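Local structure of putative endonuclease/exonuclease/phosphatase family protein (Bacteroides vulgatus ATCC 8482, 3G6S) at residues 190-201 / 226-237; 31-40 / 54-62. The protein probably acts as a phosphodiester-cleaving nuclease of the endonuclease/exonuclease/phosphatase family, although its substrate remains uncertain. All coordinates share one frame; numbering follows the deposited sequence.

In the fold
The two contacts lie on different flanks of one chain, their centres about 24 Å apart and their nearest atoms about 8 Å apart, and share no segment. Contact 1 is partly buried and pairs an outermost strand of each sheet with its neighbour, 193-194 with 224-228 and the start of 201-204 with 233-239; backbone hydrogen bonds dominate it. Contact 2, half as extensive, is also partly buried but pairs the ends of helices 27-36 and 49-58, and rests on apolar side chains with one weak and one doubtfully short bond to backbone carbonyls. Strand 254-260 lies near both, touched by Ile226 and Tyr196 in contact 1 and by Leu39 in contact 2.

Contact 1. Residues 190-201 / 226-237; sequences FVMKDAYKTAAR and IFVTPQVLVKSC
Ala195 is the centre of the tightly packed part. Its CB lies 3.8 Å from Ile226 CG2, while its backbone N gives a bond of 2.8 Å to Ile226 O, met nearly head-on. Beside it Val234, with CG1 anti to its backbone N (chi1 -176°), directs that branch to Ala199 CB at 3.5 Å, leaving CG2 for the Ala195 methyl and Thr198 OG1. Cys237 closes the cluster: SG lies 3.8 Å from Ala199 CB, its CB meets Tyr196 CD1, and its N bonds to Arg201 O at 2.8 Å. On one flank Lys193 and Val228 exchange two backbone bonds, Lys193 N to Val228 O at 2.8 Å and Val228 N to Lys193 O at 3.0 Å; Lys193 O also lies near the plane of the Phe227 ring, at its edge. Asp194 sits at the N-cap of a weakly bonded helical turn and accepts from Tyr196 N, 2.8 Å from OD1 and above the carboxylate plane, while Tyr182 holds OD2.

The solvent side is looser. Lys193 bends at chi2 and carries its amine away, Arg201 runs extended from the sheet, and Val191 meets Pro230 mainly through its backbone, O to CD. Here the bond from Ala200 N to Val234 O is longer. Residues 190-201 thus pass between the edges of the two sheets that form the beta sandwich of the DNase I-like fold.

Contact 2. Residues 31-40 / 54-62; sequences CQFIKDHELD and DLRAGLPEY
Leu59 pushes its two methyls against helix 31-36 between Cys31, Ile34 and Lys35. Ile34 crosses it at about a right angle, CD1 to Leu59 CD1 at 3.6 Å, while Leu59 CD2 lies against Lys35 CD at 3.4 Å. The lysine chain, bent at chi2, chi3 and chi4, folds over this methyl and brings NZ to Gly58 O for a weak bond of 3.3 Å. Next to it Cys31 SG lies 3.7 Å from Gly58 CA, and the absence of a side chain there lets the sulfur come so close.

Ile34 has a second neighbour. CG2, anti to the backbone N, points to the hydroxyl end of Tyr62, whose ring passes obliquely, 3.8 Å from CG2 to CZ. That hydroxyl is placed to donate to Leu39 O, near the ring plane at its edge, but the modelled distance is too short to be trusted. Leu39 follows Glu38, the positive-phi residue of the Schellman motif closing helix 27-36.

The axes of segments 31-36 and 54-58 cross at -46° and approach to 10.6 Å. Leu55 and Tyr62 pack on strand 81-84 and Leu39 on strands 2-10 and 254-260, so both helix ends and the residues after them lie against the seven-stranded sheet.

Contact 1. Residues 190-201 / 226-237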
loop_
_atom_site.group_PDB
_atom_site.type_symbol
_atom_site.label_atom_id
_atom_site.label_comp_id
_atom_site.label_asym_id
_atom_site.label_seq_id
_atom_site.Cartn_x
_atom_site.Cartn_y
_atom_site.Cartn_z
ATOM N N PHE A 190 17.723 8.405 -6.503
ATOM C CA PHE A 190 17.486 7.050 -6.009
ATOM C C PHE A 190 16.321 6.582 -6.884
ATOM O O PHE A 190 15.177 7.010 -6.698
ATOM C CB PHE A 190 17.094 7.091 -4.527
ATOM C CG PHE A 190 16.841 5.736 -3.917
ATOM C CD1 PHE A 190 15.592 5.134 -4.018
ATOM C CD2 PHE A 190 17.853 5.061 -3.239
ATOM C CE1 PHE A 190 15.354 3.874 -3.452
ATOM C CE2 PHE A 190 17.631 3.795 -2.666
ATOM C CZ PHE A 190 16.384 3.202 -2.772
ATOM N N VAL A 191 16.643 5.738 -7.864
ATOM C CA VAL A 191 15.675 5.220 -8.827
ATOM C C VAL A 191 14.579 4.346 -8.237
ATOM O O VAL A 191 14.831 3.457 -7.421
ATOM C CB VAL A 191 16.375 4.414 -9.956
ATOM C CG1 VAL A 191 15.340 3.906 -10.959
ATOM C CG2 VAL A 191 17.401 5.288 -10.668
HETATM N N MSE A 192 13.355 4.621 -8.678
HETATM C CA MSE A 192 12.160 3.901 -8.257
HETATM C C MSE A 192 11.314 3.733 -9.502
HETATM O O MSE A 192 10.895 4.714 -10.113
HETATM C CB MSE A 192 11.398 4.716 -7.218
HETATM C CG MSE A 192 12.141 4.866 -5.913
HETATM SE SE MSE A 192 11.463 3.664 -4.564
HETATM C CE MSE A 192 10.680 5.003 -3.420
ATOM N N LYS A 193 11.075 2.490 -9.889
ATOM C CA LYS A 193 10.287 2.206 -11.081
ATOM C C LYS A 193 8.804 2.033 -10.736
ATOM O O LYS A 193 8.450 1.592 -9.644
ATOM C CB LYS A 193 10.803 0.924 -11.743
ATOM C CG LYS A 193 12.298 0.902 -12.023
ATOM C CD LYS A 193 12.696 1.802 -13.192
ATOM C CE LYS A 193 14.173 1.591 -13.543
ATOM N NZ LYS A 193 14.620 2.306 -14.775
ATOM N N ASP A 194 7.937 2.401 -11.667
ATOM C CA ASP A 194 6.510 2.239 -11.462
ATOM C C ASP A 194 6.233 0.811 -11.934
ATOM O O ASP A 194 6.315 0.526 -13.126
ATOM C CB ASP A 194 5.746 3.243 -12.321
ATOM C CG ASP A 194 4.246 3.030 -12.275
ATOM O OD1 ASP A 194 3.805 1.943 -11.852
ATOM O OD2 ASP A 194 3.515 3.951 -12.681
ATOM N N ALA A 195 5.924 -0.090 -11.006
ATOM C CA ALA A 195 5.684 -1.490 -11.371
ATOM C C ALA A 195 4.664 -1.670 -12.494
ATOM O O ALA A 195 4.758 -2.612 -13.279
ATOM C CB ALA A 195 5.243 -2.289 -10.142
ATOM N N TYR A 196 3.688 -0.770 -12.570
ATOM C CA TYR A 196 2.660 -0.872 -13.592
ATOM C C TYR A 196 3.173 -0.557 -15.003
ATOM O O TYR A 196 2.723 -1.163 -15.978
ATOM C CB TYR A 196 1.490 0.051 -13.241
ATOM C CG TYR A 196 0.258 -0.205 -14.069
ATOM C CD1 TYR A 196 -0.395 -1.436 -14.014
ATOM C CD2 TYR A 196 -0.249 0.768 -14.923
ATOM C CE1 TYR A 196 -1.519 -1.696 -14.793
ATOM C CE2 TYR A 196 -1.379 0.512 -15.701
ATOM C CZ TYR A 196 -2.007 -0.724 -15.630
ATOM O OH TYR A 196 -3.119 -0.983 -16.404
ATOM N N LYS A 197 4.107 0.388 -15.108
ATOM C CA LYS A 197 4.689 0.784 -16.392
ATOM C C LYS A 197 5.873 -0.092 -16.824
ATOM O O LYS A 197 6.276 -0.050 -17.983
ATOM C CB LYS A 197 5.183 2.232 -16.336
ATOM C CG LYS A 197 4.216 3.291 -16.847
ATOM C CD LYS A 197 3.380 3.901 -15.735
ATOM C CE LYS A 197 2.661 5.158 -16.216
ATOM N NZ LYS A 197 3.642 6.178 -16.692
ATOM N N THR A 198 6.448 -0.871 -15.910
ATOM C CA THR A 198 7.595 -1.709 -16.264
ATOM C C THR A 198 7.303 -3.201 -16.302
ATOM O O THR A 198 8.179 -3.990 -16.644
ATOM C CB THR A 198 8.795 -1.485 -15.299
ATOM O OG1 THR A 198 8.362 -1.638 -13.939
ATOM C CG2 THR A 198 9.394 -0.114 -15.498
ATOM N N ALA A 199 6.082 -3.581 -15.938
ATOM C CA ALA A 199 5.682 -4.987 -15.935
ATOM C C ALA A 199 5.710 -5.561 -17.344
ATOM O O ALA A 199 5.310 -4.900 -18.301
ATOM C CB ALA A 199 4.279 -5.136 -15.349
ATOM N N ALA A 200 6.179 -6.797 -17.463
ATOM C CA ALA A 200 6.256 -7.469 -18.753
ATOM C C ALA A 200 4.861 -7.837 -19.253
ATOM O O ALA A 200 4.640 -7.983 -20.453
ATOM C CB ALA A 200 7.109 -8.724 -18.625
ATOM N N ARG A 201 3.926 -7.983 -18.323
ATOM C CA ARG A 201 2.557 -8.349 -18.664
ATOM C C ARG A 201 1.597 -7.607 -17.734
ATOM O O ARG A 201 1.811 -7.556 -16.525
ATOM C CB ARG A 201 2.394 -9.869 -18.537
ATOM C CG ARG A 201 0.998 -10.385 -18.751
ATOM C CD ARG A 201 0.975 -11.913 -18.769
ATOM N NE ARG A 201 -0.400 -12.409 -18.852
ATOM C CZ ARG A 201 -0.741 -13.676 -19.084
ATOM N NH1 ARG A 201 0.198 -14.603 -19.261
ATOM N NH2 ARG A 201 -2.025 -14.013 -19.146
ATOM N N ILE A 226 2.526 0.904 -7.103
ATOM C CA ILE A 226 3.500 -0.015 -6.556
ATOM C C ILE A 226 4.846 0.414 -7.148
ATOM O O ILE A 226 5.053 0.351 -8.366
ATOM C CB ILE A 226 3.218 -1.477 -6.953
ATOM C CG1 ILE A 226 1.894 -1.928 -6.343
ATOM C CG2 ILE A 226 4.356 -2.381 -6.461
ATOM C CD1 ILE A 226 1.527 -3.386 -6.634
ATOM N N PHE A 227 5.754 0.874 -6.296
ATOM C CA PHE A 227 7.067 1.305 -6.769
ATOM C C PHE A 227 8.132 0.326 -6.310
ATOM O O PHE A 227 8.087 -0.166 -5.183
ATOM C CB PHE A 227 7.385 2.704 -6.235
ATOM C CG PHE A 227 6.509 3.780 -6.804
ATOM C CD1 PHE A 227 6.667 4.194 -8.125
ATOM C CD2 PHE A 227 5.515 4.369 -6.021
ATOM C CE1 PHE A 227 5.848 5.174 -8.662
ATOM C CE2 PHE A 227 4.690 5.351 -6.543
ATOM C CZ PHE A 227 4.856 5.758 -7.873
ATOM N N VAL A 228 9.092 0.044 -7.183
ATOM C CA VAL A 228 10.161 -0.891 -6.841
ATOM C C VAL A 228 11.549 -0.416 -7.249
ATOM O O VAL A 228 11.701 0.300 -8.234
ATOM C CB VAL A 228 9.943 -2.270 -7.499
ATOM C CG1 VAL A 228 8.580 -2.834 -7.106
ATOM C CG2 VAL A 228 10.074 -2.148 -9.011
ATOM N N THR A 229 12.562 -0.831 -6.496
ATOM C CA THR A 229 13.932 -0.457 -6.810
ATOM C C THR A 229 14.349 -1.140 -8.120
ATOM O O THR A 229 13.846 -2.215 -8.450
ATOM C CB THR A 229 14.862 -0.807 -5.641
ATOM O OG1 THR A 229 14.520 -2.094 -5.110
ATOM C CG2 THR A 229 14.712 0.241 -4.538
ATOM N N PRO A 230 15.272 -0.523 -8.882
ATOM C CA PRO A 230 15.740 -1.058 -10.171
ATOM C C PRO A 230 16.139 -2.534 -10.295
ATOM O O PRO A 230 16.098 -3.093 -11.390
ATOM C CB PRO A 230 16.868 -0.095 -10.557
ATOM C CG PRO A 230 17.396 0.361 -9.244
ATOM C CD PRO A 230 16.155 0.562 -8.411
ATOM N N GLN A 231 16.500 -3.158 -9.182
ATOM C CA GLN A 231 16.911 -4.565 -9.149
ATOM C C GLN A 231 15.747 -5.550 -9.260
ATOM O O GLN A 231 15.878 -6.609 -9.869
ATOM C CB GLN A 231 17.664 -4.831 -7.849
ATOM C CG GLN A 231 17.004 -4.152 -6.654
ATOM C CD GLN A 231 17.939 -4.017 -5.478
ATOM O OE1 GLN A 231 17.725 -3.194 -4.588
ATOM N NE2 GLN A 231 18.984 -4.840 -5.459
ATOM N N VAL A 232 14.607 -5.219 -8.666
ATOM C CA VAL A 232 13.485 -6.137 -8.729
ATOM C C VAL A 232 12.905 -6.266 -10.133
ATOM O O VAL A 232 12.852 -5.302 -10.893
ATOM C CB VAL A 232 12.383 -5.757 -7.683
ATOM C CG1 VAL A 232 12.592 -4.344 -7.185
ATOM C CG2 VAL A 232 10.995 -5.914 -8.286
ATOM N N LEU A 233 12.503 -7.485 -10.474
ATOM C CA LEU A 233 11.918 -7.777 -11.770
ATOM C C LEU A 233 10.399 -7.842 -11.664
ATOM O O LEU A 233 9.857 -8.634 -10.891
ATOM C CB LEU A 233 12.430 -9.114 -12.286
ATOM C CG LEU A 233 11.678 -9.614 -13.533
ATOM C CD1 LEU A 233 11.955 -8.668 -14.707
ATOM C CD2 LEU A 233 12.121 -11.029 -13.880
ATOM N N VAL A 234 9.711 -7.015 -12.443
ATOM C CA VAL A 234 8.260 -7.009 -12.414
ATOM C C VAL A 234 7.722 -7.890 -13.518
ATOM O O VAL A 234 7.581 -7.441 -14.654
ATOM C CB VAL A 234 7.686 -5.599 -12.609
ATOM C CG1 VAL A 234 6.174 -5.651 -12.466
ATOM C CG2 VAL A 234 8.297 -4.633 -11.584
ATOM N N LYS A 235 7.416 -9.140 -13.176
ATOM C CA LYS A 235 6.889 -10.110 -14.136
ATOM C C LYS A 235 5.527 -9.703 -14.694
ATOM O O LYS A 235 5.309 -9.725 -15.912
ATOM C CB LYS A 235 6.790 -11.500 -13.487
ATOM C CG LYS A 235 8.148 -12.166 -13.240
ATOM C CD LYS A 235 8.036 -13.424 -12.383
ATOM C CE LYS A 235 7.671 -13.089 -10.931
ATOM N NZ LYS A 235 7.473 -14.312 -10.080
ATOM N N SER A 236 4.608 -9.338 -13.804
ATOM C CA SER A 236 3.280 -8.930 -14.242
ATOM C C SER A 236 2.500 -8.118 -13.223
ATOM O O SER A 236 2.799 -8.123 -12.032
ATOM C CB SER A 236 2.459 -10.151 -14.654
ATOM O OG SER A 236 2.359 -11.085 -13.600
ATOM N N CYS A 237 1.498 -7.413 -13.728
ATOM C CA CYS A 237 0.636 -6.575 -12.923
ATOM C C CYS A 237 -0.812 -6.789 -13.312
ATOM O O CYS A 237 -1.137 -6.996 -14.483
ATOM C CB CYS A 237 0.989 -5.104 -13.123
ATOM S SG CYS A 237 2.356 -4.532 -12.112
HETATM O O HOH W 1 2.401 1.049 -9.869
HETATM O O HOH W 2 9.771 -5.810 -16.351
#

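Contact 2. Residues 31-40 / 54-62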
loop_
_atom_site.group_PDB
_atom_site.type_symbol
_atom_site.label_atom_id
_atom_site.label_comp_id
_atom_site.label_asym_id
_atom_site.label_seq_id
_atom_site.Cartn_x
_atom_site.Cartn_y
_atom_site.Cartn_z
ATOM N N CYS A 31 -11.173 -10.580 2.488
ATOM C CA CYS A 31 -10.318 -11.662 2.986
ATOM C C CYS A 31 -10.210 -12.767 1.935
ATOM O O CYS A 31 -9.120 -13.281 1.661
ATOM C CB CYS A 31 -10.892 -12.292 4.262
ATOM S SG CYS A 31 -10.973 -11.208 5.699
ATOM N N GLN A 32 -11.350 -13.136 1.357
ATOM C CA GLN A 32 -11.385 -14.192 0.363
ATOM C C GLN A 32 -10.498 -13.861 -0.826
ATOM O O GLN A 32 -9.737 -14.703 -1.294
ATOM C CB GLN A 32 -12.826 -14.447 -0.098
ATOM C CG GLN A 32 -13.034 -15.847 -0.670
ATOM C CD GLN A 32 -12.573 -16.939 0.300
ATOM O OE1 GLN A 32 -13.082 -17.048 1.424
ATOM N NE2 GLN A 32 -11.603 -17.747 -0.130
ATOM N N PHE A 33 -10.594 -12.631 -1.312
ATOM C CA PHE A 33 -9.789 -12.197 -2.454
ATOM C C PHE A 33 -8.299 -12.436 -2.162
ATOM O O PHE A 33 -7.577 -13.019 -2.975
ATOM C CB PHE A 33 -10.038 -10.711 -2.718
ATOM C CG PHE A 33 -9.300 -10.175 -3.898
ATOM C CD1 PHE A 33 -9.841 -10.264 -5.170
ATOM C CD2 PHE A 33 -8.057 -9.575 -3.737
ATOM C CE1 PHE A 33 -9.155 -9.758 -6.270
ATOM C CE2 PHE A 33 -7.360 -9.065 -4.831
ATOM C CZ PHE A 33 -7.912 -9.157 -6.100
ATOM N N ILE A 34 -7.859 -11.992 -0.987
ATOM C CA ILE A 34 -6.475 -12.147 -0.555
ATOM C C ILE A 34 -6.024 -13.606 -0.563
ATOM O O ILE A 34 -5.006 -13.935 -1.177
ATOM C CB ILE A 34 -6.278 -11.550 0.855
ATOM C CG1 ILE A 34 -6.597 -10.049 0.820
ATOM C CG2 ILE A 34 -4.849 -11.784 1.340
ATOM C CD1 ILE A 34 -6.537 -9.365 2.180
ATOM N N LYS A 35 -6.766 -14.484 0.110
ATOM C CA LYS A 35 -6.389 -15.900 0.129
ATOM C C LYS A 35 -6.488 -16.534 -1.261
ATOM O O LYS A 35 -5.633 -17.326 -1.635
ATOM C CB LYS A 35 -7.262 -16.691 1.119
ATOM C CG LYS A 35 -6.990 -16.392 2.590
ATOM C CD LYS A 35 -8.156 -15.655 3.254
ATOM C CE LYS A 35 -9.257 -16.607 3.706
ATOM N NZ LYS A 35 -8.757 -17.583 4.722
ATOM N N ASP A 36 -7.528 -16.185 -2.018
ATOM C CA ASP A 36 -7.725 -16.728 -3.366
ATOM C C ASP A 36 -6.544 -16.411 -4.290
ATOM O O ASP A 36 -6.008 -17.304 -4.959
ATOM C CB ASP A 36 -8.991 -16.159 -4.015
ATOM C CG ASP A 36 -10.268 -16.832 -3.528
ATOM O OD1 ASP A 36 -10.221 -17.650 -2.566
ATOM O OD2 ASP A 36 -11.335 -16.531 -4.114
ATOM N N HIS A 37 -6.157 -15.137 -4.353
ATOM C CA HIS A 37 -5.055 -14.734 -5.210
ATOM C C HIS A 37 -3.707 -15.015 -4.576
ATOM O O HIS A 37 -2.668 -14.680 -5.141
ATOM C CB HIS A 37 -5.178 -13.257 -5.565
ATOM C CG HIS A 37 -6.275 -12.968 -6.543
ATOM N ND1 HIS A 37 -7.606 -13.020 -6.200
ATOM C CD2 HIS A 37 -6.234 -12.672 -7.863
ATOM C CE1 HIS A 37 -8.344 -12.770 -7.269
ATOM N NE2 HIS A 37 -7.535 -12.556 -8.290
ATOM N N GLU A 38 -3.739 -15.650 -3.407
ATOM C CA GLU A 38 -2.531 -16.010 -2.669
ATOM C C GLU A 38 -1.529 -14.884 -2.527
ATOM O O GLU A 38 -0.355 -15.032 -2.859
ATOM C CB GLU A 38 -1.854 -17.200 -3.329
ATOM C CG GLU A 38 -2.662 -18.460 -3.228
ATOM C CD GLU A 38 -1.928 -19.644 -3.784
ATOM O OE1 GLU A 38 -1.646 -19.646 -5.006
ATOM O OE2 GLU A 38 -1.626 -20.566 -2.993
ATOM N N LEU A 39 -2.005 -13.754 -2.031
ATOM C CA LEU A 39 -1.151 -12.603 -1.822
ATOM C C LEU A 39 -0.090 -12.928 -0.760
ATOM O O LEU A 39 -0.411 -13.469 0.288
ATOM C CB LEU A 39 -2.020 -11.417 -1.394
ATOM C CG LEU A 39 -2.523 -10.526 -2.535
ATOM C CD1 LEU A 39 -2.887 -11.353 -3.760
ATOM C CD2 LEU A 39 -3.709 -9.714 -2.048
ATOM N N ASP A 40 1.169 -12.615 -1.050
ATOM C CA ASP A 40 2.261 -12.870 -0.121
ATOM C C ASP A 40 2.428 -11.701 0.832
ATOM O O ASP A 40 2.624 -11.886 2.034
ATOM C CB ASP A 40 3.585 -13.076 -0.865
ATOM C CG ASP A 40 3.681 -14.423 -1.549
ATOM O OD1 ASP A 40 3.422 -15.452 -0.888
ATOM O OD2 ASP A 40 4.045 -14.452 -2.749
ATOM N N ASP A 54 -10.482 -7.500 12.059
ATOM C CA ASP A 54 -11.221 -8.424 11.214
ATOM C C ASP A 54 -10.273 -9.088 10.226
ATOM O O ASP A 54 -10.414 -10.274 9.925
ATOM C CB ASP A 54 -12.327 -7.713 10.435
ATOM C CG ASP A 54 -13.410 -7.169 11.331
ATOM O OD1 ASP A 54 -13.637 -7.747 12.421
ATOM O OD2 ASP A 54 -14.046 -6.165 10.939
ATOM N N LEU A 55 -9.310 -8.324 9.713
ATOM C CA LEU A 55 -8.355 -8.877 8.760
ATOM C C LEU A 55 -7.561 -10.002 9.417
ATOM O O LEU A 55 -7.400 -11.078 8.837
ATOM C CB LEU A 55 -7.389 -7.803 8.241
ATOM C CG LEU A 55 -7.741 -6.981 6.988
ATOM C CD1 LEU A 55 -8.641 -7.777 6.044
ATOM C CD2 LEU A 55 -8.433 -5.701 7.402
ATOM N N ARG A 56 -7.067 -9.755 10.628
ATOM C CA ARG A 56 -6.303 -10.767 11.336
ATOM C C ARG A 56 -7.151 -12.026 11.532
ATOM O O ARG A 56 -6.655 -13.150 11.404
ATOM C CB ARG A 56 -5.829 -10.232 12.692
ATOM C CG ARG A 56 -4.822 -9.090 12.583
ATOM C CD ARG A 56 -4.342 -8.607 13.945
ATOM N NE ARG A 56 -3.955 -9.708 14.817
ATOM C CZ ARG A 56 -3.033 -10.621 14.519
ATOM N NH1 ARG A 56 -2.387 -10.572 13.363
ATOM N NH2 ARG A 56 -2.766 -11.596 15.379
ATOM N N ALA A 57 -8.436 -11.841 11.823
ATOM C CA ALA A 57 -9.323 -12.978 12.037
ATOM C C ALA A 57 -9.621 -13.727 10.744
ATOM O O ALA A 57 -9.699 -14.957 10.736
ATOM C CB ALA A 57 -10.616 -12.510 12.676
ATOM N N GLY A 58 -9.778 -12.982 9.654
ATOM C CA GLY A 58 -10.077 -13.594 8.373
ATOM C C GLY A 58 -8.861 -14.118 7.639
ATOM O O GLY A 58 -8.988 -14.941 6.737
ATOM N N LEU A 59 -7.677 -13.646 8.015
ATOM C CA LEU A 59 -6.442 -14.099 7.366
ATOM C C LEU A 59 -5.544 -14.737 8.428
ATOM O O LEU A 59 -4.471 -14.211 8.752
ATOM C CB LEU A 59 -5.721 -12.908 6.711
ATOM C CG LEU A 59 -6.517 -12.008 5.747
ATOM C CD1 LEU A 59 -5.679 -10.795 5.388
ATOM C CD2 LEU A 59 -6.914 -12.775 4.505
ATOM N N PRO A 60 -5.970 -15.883 8.978
ATOM C CA PRO A 60 -5.186 -16.566 10.008
ATOM C C PRO A 60 -3.753 -16.923 9.604
ATOM O O PRO A 60 -2.866 -16.993 10.459
ATOM C CB PRO A 60 -6.034 -17.794 10.317
ATOM C CG PRO A 60 -6.698 -18.080 9.020
ATOM C CD PRO A 60 -7.127 -16.703 8.572
ATOM N N GLU A 61 -3.527 -17.148 8.311
ATOM C CA GLU A 61 -2.195 -17.506 7.825
ATOM C C GLU A 61 -1.280 -16.311 7.624
ATOM O O GLU A 61 -0.138 -16.455 7.171
ATOM C CB GLU A 61 -2.299 -18.270 6.518
ATOM C CG GLU A 61 -2.230 -19.765 6.689
ATOM C CD GLU A 61 -2.337 -20.483 5.364
ATOM O OE1 GLU A 61 -3.425 -20.437 4.744
ATOM O OE2 GLU A 61 -1.328 -21.084 4.934
ATOM N N TYR A 62 -1.780 -15.137 7.980
ATOM C CA TYR A 62 -1.030 -13.905 7.834
ATOM C C TYR A 62 -0.788 -13.221 9.165
ATOM O O TYR A 62 -1.128 -13.739 10.227
ATOM C CB TYR A 62 -1.791 -12.936 6.932
ATOM C CG TYR A 62 -1.907 -13.357 5.491
ATOM C CD1 TYR A 62 -2.705 -14.436 5.122
ATOM C CD2 TYR A 62 -1.227 -12.653 4.489
ATOM C CE1 TYR A 62 -2.830 -14.814 3.791
ATOM C CE2 TYR A 62 -1.344 -13.011 3.149
ATOM C CZ TYR A 62 -2.149 -14.094 2.805
ATOM O OH TYR A 62 -2.284 -14.448 1.481
#